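Local coordinates for protein putative D-lactate dehydrogenase (Chlamydomonas reinhardtii, PDB 4ZGS) that probably reduces pyruvate to D-lactate in algal fermentation, as an NAD-binding member of the D-isomer specific 2-hydroxyacid dehydrogenase family, at residues A[279-283]-A[284-288]; A[172-176]-A[177-181]; A[147-151]-A[152-156]. All coordinates share one frame; numbering follows the deposited sequence.

Contact 1: A[279-283]-A[284-288]; sequences DALES and GQIGA
With CG1 of Ile286 beside its own backbone N (chi1 -68°), its two branches part: Ile286 CG1 lies 3.9 Å from Ala280 CB, while CG2 reaches across to Leu281. Leu281, its CG also beside the backbone N (chi1 -82°), extends CD2 to 4.0 Å from Ile286 CG2 and 3.6 Å from Ile286 O. The contact joins helix 277-283 to strand 286-291, within a beta-alpha-beta unit of the coenzyme-binding domain. Gly284 makes the change of direction at positive phi, where a CB would collide with Ser283 O. Its N gives a weak bond to Leu281 O at 3.4 Å. Ile286 N donates to Ala280 O at 3.1 Å. Ser283 OG lies 3.0 Å from Asp279 O and 3.2 Å from Ala280 O. The amide of Gln285 turns outward to Ile254 O and Met257 O. Glu282 OE1 hydrogen-bonds to Tyr327 OH, and its OE2 forms a salt bridge with Arg319 of the second subunit. The junction therefore combines two kinds of hold: aliphatic packing of Ile286 on Ala280 and Leu281, and a backbone bond that ties the Ala280 carbonyl to the residue leading into the strand.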
loop_
_atom_site.group_PDB
_atom_site.type_symbol
_atom_site.label_atom_id
_atom_site.label_comp_id
_atom_site.label_asym_id
_atom_site.label_seq_id
_atom_site.Cartn_x
_atom_site.Cartn_y
_atom_site.Cartn_z
ATOM N N ASP A 279 -8.855 -17.033 -16.976
ATOM C CA ASP A 279 -8.465 -18.393 -17.303
ATOM C C ASP A 279 -7.057 -18.420 -17.831
ATOM O O ASP A 279 -6.256 -19.268 -17.437
ATOM C CB ASP A 279 -9.381 -18.982 -18.369
ATOM C CG ASP A 279 -10.796 -19.203 -17.878
ATOM O OD1 ASP A 279 -11.027 -19.244 -16.642
ATOM O OD2 ASP A 279 -11.680 -19.328 -18.758
ATOM N N ALA A 280 -6.755 -17.447 -18.690
ATOM C CA ALA A 280 -5.492 -17.395 -19.398
ATOM C C ALA A 280 -4.380 -16.992 -18.460
ATOM O O ALA A 280 -3.285 -17.541 -18.513
ATOM C CB ALA A 280 -5.584 -16.434 -20.546
ATOM N N LEU A 281 -4.689 -16.076 -17.554
ATOM C CA LEU A 281 -3.738 -15.674 -16.526
ATOM C C LEU A 281 -3.416 -16.831 -15.587
ATOM O O LEU A 281 -2.268 -17.026 -15.180
ATOM C CB LEU A 281 -4.295 -14.525 -15.707
ATOM C CG LEU A 281 -4.177 -13.121 -16.269
ATOM C CD1 LEU A 281 -4.999 -12.205 -15.375
ATOM C CD2 LEU A 281 -2.708 -12.699 -16.324
ATOM N N GLU A 282 -4.448 -17.576 -15.216
ATOM C CA GLU A 282 -4.278 -18.668 -14.276
ATOM C C GLU A 282 -3.693 -19.908 -14.941
ATOM O O GLU A 282 -3.055 -20.711 -14.270
ATOM C CB GLU A 282 -5.603 -18.980 -13.577
ATOM C CG GLU A 282 -5.950 -17.956 -12.491
ATOM C CD GLU A 282 -7.372 -18.062 -11.992
ATOM O OE1 GLU A 282 -7.821 -17.149 -11.266
ATOM O OE2 GLU A 282 -8.034 -19.066 -12.306
ATOM N N SER A 283 -3.882 -20.063 -16.251
ATOM C CA SER A 283 -3.276 -21.197 -16.965
ATOM C C SER A 283 -1.838 -20.889 -17.348
ATOM O O SER A 283 -1.075 -21.783 -17.725
ATOM C CB SER A 283 -4.082 -21.571 -18.225
ATOM O OG SER A 283 -4.114 -20.533 -19.184
ATOM N N GLY A 284 -1.478 -19.614 -17.276
ATOM C CA GLY A 284 -0.153 -19.180 -17.672
ATOM C C GLY A 284 -0.027 -18.802 -19.145
ATOM O O GLY A 284 1.056 -18.388 -19.593
ATOM N N GLN A 285 -1.128 -18.935 -19.890
ATOM C CA GLN A 285 -1.172 -18.569 -21.300
ATOM C C GLN A 285 -0.860 -17.089 -21.468
ATOM O O GLN A 285 0.015 -16.735 -22.266
ATOM C CB GLN A 285 -2.526 -18.906 -21.923
ATOM C CG GLN A 285 -2.597 -18.626 -23.423
ATOM C CD GLN A 285 -1.531 -19.380 -24.256
ATOM O OE1 GLN A 285 -0.786 -20.224 -23.748
ATOM N NE2 GLN A 285 -1.462 -19.055 -25.546
ATOM N N ILE A 286 -1.553 -16.225 -20.723
ATOM C CA ILE A 286 -1.090 -14.852 -20.610
ATOM C C ILE A 286 -0.212 -14.717 -19.386
ATOM O O ILE A 286 -0.666 -14.880 -18.252
ATOM C CB ILE A 286 -2.219 -13.830 -20.501
ATOM C CG1 ILE A 286 -3.003 -13.732 -21.804
ATOM C CG2 ILE A 286 -1.633 -12.479 -20.214
ATOM C CD1 ILE A 286 -4.056 -12.627 -21.784
ATOM N N GLY A 287 1.052 -14.404 -19.617
ATOM C CA GLY A 287 1.998 -14.279 -18.529
ATOM C C GLY A 287 1.955 -12.935 -17.826
ATOM O O GLY A 287 2.301 -12.840 -16.658
ATOM N N ALA A 288 1.543 -11.883 -18.519
ATOM C CA ALA A 288 1.488 -10.589 -17.863
ATOM C C ALA A 288 0.555 -9.642 -18.598
ATOM O O ALA A 288 0.227 -9.826 -19.766
ATOM C CB ALA A 288 2.878 -9.987 -17.734
#

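Contact 2: A[172-176]-A[177-181]; sequences VGVEM and RHKVV
A type I beta turn from Met176 to Lys179 is closed by Lys179 N, which donates to Met176 O at 3.1 Å with an N-H...O angle of 154°. The Lys179 side chain then doubles back over the residues before the turn: bends at chi2 and chi4 carry it across the Glu175 carbonyl, and Lys179 CG sits 3.3 Å from Glu175 O. Further along, CE of Lys179 is 3.1 Å from the same Glu175 O, and NZ of Lys179 bonds to Glu175 O at 2.8 Å, although the place of this ammonium is less sure in the model. Lys179 CG also lies 3.4 Å from Met176 O, so the aliphatic chain runs past two successive carbonyls. The turn delivers the chain into strand 180-184, an inner strand of the parallel sheet of the Rossmann-type domain, which leads on to what is probably the glycine-rich Rossmann turn. An alanine in place of Lys179 removes the chain that lies across the Glu175 and Met176 carbonyls and would probably leave the Glu175 oxygen without its partner and a gap beside the turn. At the turn's corner Arg177 has CG anti to the backbone N (chi1 -177°), and this CG rests 3.4 Å above one face of the His178 ring, offset toward its rim. From there the chain runs extended to a salt bridge between Arg177 NH1 and Glu137 of the third subunit. Glu175 OE2 is likewise taken up across that interface, by the hydroxyls of Ser135 and Ser138 of the third subunit. The Met176 side chain packs on helix 136-151 and on Ile200, while its backbone N bonds to Glu141 of the third subunit.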
loop_
_atom_site.group_PDB
_atom_site.type_symbol
_atom_site.label_atom_id
_atom_site.label_comp_id
_atom_site.label_asym_id
_atom_site.label_seq_id
_atom_site.Cartn_x
_atom_site.Cartn_y
_atom_site.Cartn_z
ATOM N N VAL A 172 12.364 -11.779 -9.470
ATOM C CA VAL A 172 13.237 -12.019 -10.599
ATOM C C VAL A 172 12.623 -11.585 -11.930
ATOM O O VAL A 172 11.537 -12.025 -12.303
ATOM C CB VAL A 172 13.604 -13.475 -10.714
ATOM C CG1 VAL A 172 14.412 -13.703 -11.977
ATOM C CG2 VAL A 172 14.365 -13.931 -9.457
ATOM N N GLY A 173 13.354 -10.747 -12.669
ATOM C CA GLY A 173 12.844 -10.208 -13.913
ATOM C C GLY A 173 13.328 -10.901 -15.157
ATOM O O GLY A 173 13.789 -12.045 -15.122
ATOM N N VAL A 174 13.227 -10.183 -16.268
ATOM C CA VAL A 174 13.554 -10.710 -17.588
ATOM C C VAL A 174 14.172 -9.627 -18.483
ATOM O O VAL A 174 13.781 -8.460 -18.389
ATOM C CB VAL A 174 12.293 -11.289 -18.241
ATOM C CG1 VAL A 174 12.329 -11.101 -19.728
ATOM C CG2 VAL A 174 12.158 -12.753 -17.883
ATOM N N GLU A 175 15.124 -10.008 -19.341
ATOM C CA GLU A 175 15.714 -9.088 -20.331
ATOM C C GLU A 175 14.828 -8.809 -21.535
ATOM O O GLU A 175 14.213 -9.716 -22.095
ATOM C CB GLU A 175 17.039 -9.628 -20.854
ATOM C CG GLU A 175 18.237 -9.266 -20.022
ATOM C CD GLU A 175 19.550 -9.766 -20.626
ATOM O OE1 GLU A 175 19.535 -10.303 -21.772
ATOM O OE2 GLU A 175 20.589 -9.637 -19.927
ATOM N N MET A 176 14.812 -7.557 -21.974
ATOM C CA MET A 176 14.049 -7.225 -23.170
ATOM C C MET A 176 14.825 -7.299 -24.487
ATOM O O MET A 176 14.208 -7.437 -25.550
ATOM C CB MET A 176 13.459 -5.837 -22.989
ATOM C CG MET A 176 11.997 -5.696 -23.360
ATOM S SD MET A 176 11.655 -4.012 -22.931
ATOM C CE MET A 176 12.348 -4.102 -21.287
ATOM N N ARG A 177 16.158 -7.301 -24.421
ATOM C CA ARG A 177 16.955 -7.027 -25.611
ATOM C C ARG A 177 16.605 -7.841 -26.845
ATOM O O ARG A 177 16.439 -7.275 -27.913
ATOM C CB ARG A 177 18.459 -7.203 -25.388
ATOM C CG ARG A 177 19.183 -6.823 -26.692
ATOM C CD ARG A 177 20.669 -6.499 -26.577
ATOM N NE ARG A 177 21.166 -6.001 -27.860
ATOM C CZ ARG A 177 22.404 -5.579 -28.097
ATOM N NH1 ARG A 177 23.316 -5.581 -27.129
ATOM N NH2 ARG A 177 22.715 -5.133 -29.311
ATOM N N HIS A 178 16.565 -9.151 -26.776
ATOM C CA HIS A 178 16.310 -9.824 -28.047
ATOM C C HIS A 178 14.881 -10.347 -28.235
ATOM O O HIS A 178 14.618 -11.110 -29.150
ATOM C CB HIS A 178 17.380 -10.887 -28.271
ATOM C CG HIS A 178 18.736 -10.293 -28.490
ATOM N ND1 HIS A 178 19.689 -10.214 -27.498
ATOM C CD2 HIS A 178 19.283 -9.708 -29.579
ATOM C CE1 HIS A 178 20.773 -9.627 -27.970
ATOM N NE2 HIS A 178 20.551 -9.308 -29.232
ATOM N N LYS A 179 13.975 -9.965 -27.341
ATOM C CA LYS A 179 12.590 -10.436 -27.385
ATOM C C LYS A 179 11.803 -10.040 -28.644
ATOM O O LYS A 179 12.024 -8.975 -29.222
ATOM C CB LYS A 179 11.848 -9.921 -26.154
ATOM C CG LYS A 179 12.496 -10.334 -24.851
ATOM C CD LYS A 179 12.595 -11.851 -24.797
ATOM C CE LYS A 179 13.535 -12.322 -23.693
ATOM N NZ LYS A 179 12.917 -12.161 -22.340
ATOM N N VAL A 180 10.884 -10.914 -29.051
ATOM C CA VAL A 180 9.984 -10.660 -30.164
ATOM C C VAL A 180 8.747 -9.888 -29.697
ATOM O O VAL A 180 8.030 -10.330 -28.797
ATOM C CB VAL A 180 9.503 -11.940 -30.801
ATOM C CG1 VAL A 180 8.512 -11.625 -31.916
ATOM C CG2 VAL A 180 10.669 -12.743 -31.311
ATOM N N VAL A 181 8.511 -8.750 -30.338
ATOM C CA VAL A 181 7.455 -7.802 -30.032
ATOM C C VAL A 181 6.510 -7.569 -31.203
ATOM O O VAL A 181 6.939 -7.060 -32.235
ATOM C CB VAL A 181 8.062 -6.474 -29.675
ATOM C CG1 VAL A 181 6.975 -5.371 -29.583
ATOM C CG2 VAL A 181 8.905 -6.631 -28.435
#

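Contact 3: A[147-151]-A[152-156]; sequences IFALN and RHLTD
Leu154 lays its branched end over the backbone of Ala149, with Leu154 CG 3.8 Å from Ala149 CA and CD1 alongside the same atom. Its CG stands beside its own backbone N (chi1 -64°), which turns the isobutyl group back toward the helix just ended, and Leu154 CB comes within 4.2 Å of Ala149 CB. The main chain makes the same return: Leu154 N donates to Ala149 O at 2.9 Å in a fairly straight bond, N-H...O 163°. A weaker bond runs from His153 N to Leu150 O at 3.3 Å. Together they form a Schellman motif that ends helix 136-151, and His153, at positive phi, is its C-prime residue. His153 also occupies the N-cap position of helix 154-163. Leu150 O sits 4.1 Å above the plane of the His153 ring, over its centre. The final regular turn is kept by Arg152 N, bonded to Phe148 O at 3.0 Å; a second, weak bond from Arg152 N reaches Ala149 O at 3.4 Å. In the Arg152 side chain, chi1 (-56°) sets CG beside the backbone N and 3.6 Å from Phe148 O, and the bends at chi2 and chi3 then bring CD close to the carbonyl of Asn151 and steer the rest of the chain. The guanidinium is bonded to backbone oxygens of the third subunit: NH2 to those of Thr336 and Ala337, NH1 to that of Ser138. Leu154 meets Ala149 of the third subunit as well, and on the sheet side Ala149 and Leu150 pack on Leu331 of strand 330-332.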
loop_
_atom_site.group_PDB
_atom_site.type_symbol
_atom_site.label_atom_id
_atom_site.label_comp_id
_atom_site.label_asym_id
_atom_site.label_seq_id
_atom_site.Cartn_x
_atom_site.Cartn_y
_atom_site.Cartn_z
ATOM N N ILE A 147 5.673 -2.085 -19.964
ATOM C CA ILE A 147 6.465 -3.274 -20.274
ATOM C C ILE A 147 7.656 -3.367 -19.306
ATOM O O ILE A 147 7.880 -4.396 -18.647
ATOM C CB ILE A 147 6.905 -3.282 -21.737
ATOM C CG1 ILE A 147 5.698 -3.648 -22.605
ATOM C CG2 ILE A 147 7.989 -4.371 -21.972
ATOM C CD1 ILE A 147 5.883 -3.343 -24.090
ATOM N N PHE A 148 8.361 -2.262 -19.139
ATOM C CA PHE A 148 9.507 -2.302 -18.259
ATOM C C PHE A 148 9.126 -2.639 -16.825
ATOM O O PHE A 148 9.776 -3.467 -16.214
ATOM C CB PHE A 148 10.274 -0.985 -18.328
ATOM C CG PHE A 148 11.407 -1.015 -19.335
ATOM C CD1 PHE A 148 12.608 -1.633 -19.033
ATOM C CD2 PHE A 148 11.256 -0.440 -20.587
ATOM C CE1 PHE A 148 13.628 -1.649 -19.943
ATOM C CE2 PHE A 148 12.273 -0.467 -21.491
ATOM C CZ PHE A 148 13.455 -1.073 -21.168
ATOM N N ALA A 149 8.056 -2.020 -16.315
ATOM C CA ALA A 149 7.649 -2.171 -14.940
ATOM C C ALA A 149 7.307 -3.640 -14.687
ATOM O O ALA A 149 7.777 -4.222 -13.720
ATOM C CB ALA A 149 6.445 -1.235 -14.609
ATOM N N LEU A 150 6.528 -4.246 -15.576
ATOM C CA LEU A 150 6.182 -5.660 -15.444
ATOM C C LEU A 150 7.390 -6.596 -15.546
ATOM O O LEU A 150 7.513 -7.567 -14.794
ATOM C CB LEU A 150 5.162 -6.058 -16.516
ATOM C CG LEU A 150 3.761 -5.466 -16.355
ATOM C CD1 LEU A 150 2.945 -5.718 -17.624
ATOM C CD2 LEU A 150 3.084 -6.067 -15.142
ATOM N N ASN A 151 8.276 -6.316 -16.499
ATOM C CA ASN A 151 9.473 -7.117 -16.670
ATOM C C ASN A 151 10.286 -7.189 -15.399
ATOM O O ASN A 151 10.888 -8.216 -15.086
ATOM C CB ASN A 151 10.359 -6.549 -17.777
ATOM C CG ASN A 151 9.988 -7.060 -19.125
ATOM O OD1 ASN A 151 9.280 -8.058 -19.251
ATOM N ND2 ASN A 151 10.491 -6.411 -20.147
ATOM N N ARG A 152 10.399 -6.050 -14.741
ATOM C CA ARG A 152 11.254 -5.942 -13.586
ATOM C C ARG A 152 10.489 -5.944 -12.277
ATOM O O ARG A 152 11.086 -5.660 -11.243
ATOM C CB ARG A 152 12.145 -4.713 -13.718
ATOM C CG ARG A 152 12.964 -4.737 -15.035
ATOM C CD ARG A 152 13.708 -6.093 -15.231
ATOM N NE ARG A 152 14.866 -6.245 -14.343
ATOM C CZ ARG A 152 16.135 -6.055 -14.708
ATOM N NH1 ARG A 152 16.434 -5.708 -15.969
ATOM N NH2 ARG A 152 17.114 -6.207 -13.808
ATOM N N HIS A 153 9.177 -6.202 -12.325
ATOM C CA HIS A 153 8.353 -6.258 -11.111
ATOM C C HIS A 153 8.540 -5.018 -10.264
ATOM O O HIS A 153 8.658 -5.109 -9.033
ATOM C CB HIS A 153 8.699 -7.511 -10.225
ATOM C CG HIS A 153 8.485 -8.828 -10.896
ATOM N ND1 HIS A 153 7.257 -9.454 -10.938
ATOM C CD2 HIS A 153 9.342 -9.647 -11.554
ATOM C CE1 HIS A 153 7.368 -10.605 -11.583
ATOM N NE2 HIS A 153 8.622 -10.747 -11.968
ATOM N N LEU A 154 8.544 -3.859 -10.899
ATOM C CA LEU A 154 8.753 -2.609 -10.171
ATOM C C LEU A 154 7.655 -2.298 -9.128
ATOM O O LEU A 154 7.978 -1.760 -8.064
ATOM C CB LEU A 154 8.880 -1.420 -11.142
ATOM C CG LEU A 154 10.073 -1.426 -12.104
ATOM C CD1 LEU A 154 10.193 -0.042 -12.808
ATOM C CD2 LEU A 154 11.357 -1.776 -11.407
ATOM N N THR A 155 6.379 -2.606 -9.386
ATOM C CA THR A 155 5.371 -2.255 -8.365
ATOM C C THR A 155 5.521 -3.133 -7.105
ATOM O O THR A 155 5.613 -2.607 -5.997
ATOM C CB THR A 155 3.912 -2.337 -8.898
ATOM O OG1 THR A 155 3.557 -3.687 -9.237
ATOM C CG2 THR A 155 3.720 -1.391 -10.124
ATOM N N ASP A 156 5.606 -4.449 -7.270
ATOM C CA ASP A 156 5.971 -5.326 -6.156
ATOM C C ASP A 156 7.217 -4.817 -5.422
ATOM O O ASP A 156 7.227 -4.745 -4.195
ATOM C CB ASP A 156 6.223 -6.763 -6.624
ATOM C CG ASP A 156 4.970 -7.448 -7.147
ATOM O OD1 ASP A 156 3.898 -6.796 -7.202
ATOM O OD2 ASP A 156 5.072 -8.640 -7.527
#

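Overall arrangement
Along the chain the order is contact 3, contact 2, contact 1. Contacts 2 and 3 have centres 12 Å apart and touch: Val174 N lies 3.3 Å from Asn151 O, a probable hydrogen bond, and Met176 packs on Phe148 and Asn151. Contact 1 meets contact 3 through Ala288 CB and Leu150 CD1, 4.3 Å apart, their centres 17 Å apart; it stays about 10 Å from contact 2 at the nearest atoms, though both feed strands of the same parallel sheet. Contacts 2 and 3 both touch the third subunit; contact 1, and contact 3 through His153, reach the second. All three lie away from the NAD site, where Ala188, Ile189 and Asp208 bind the coenzyme.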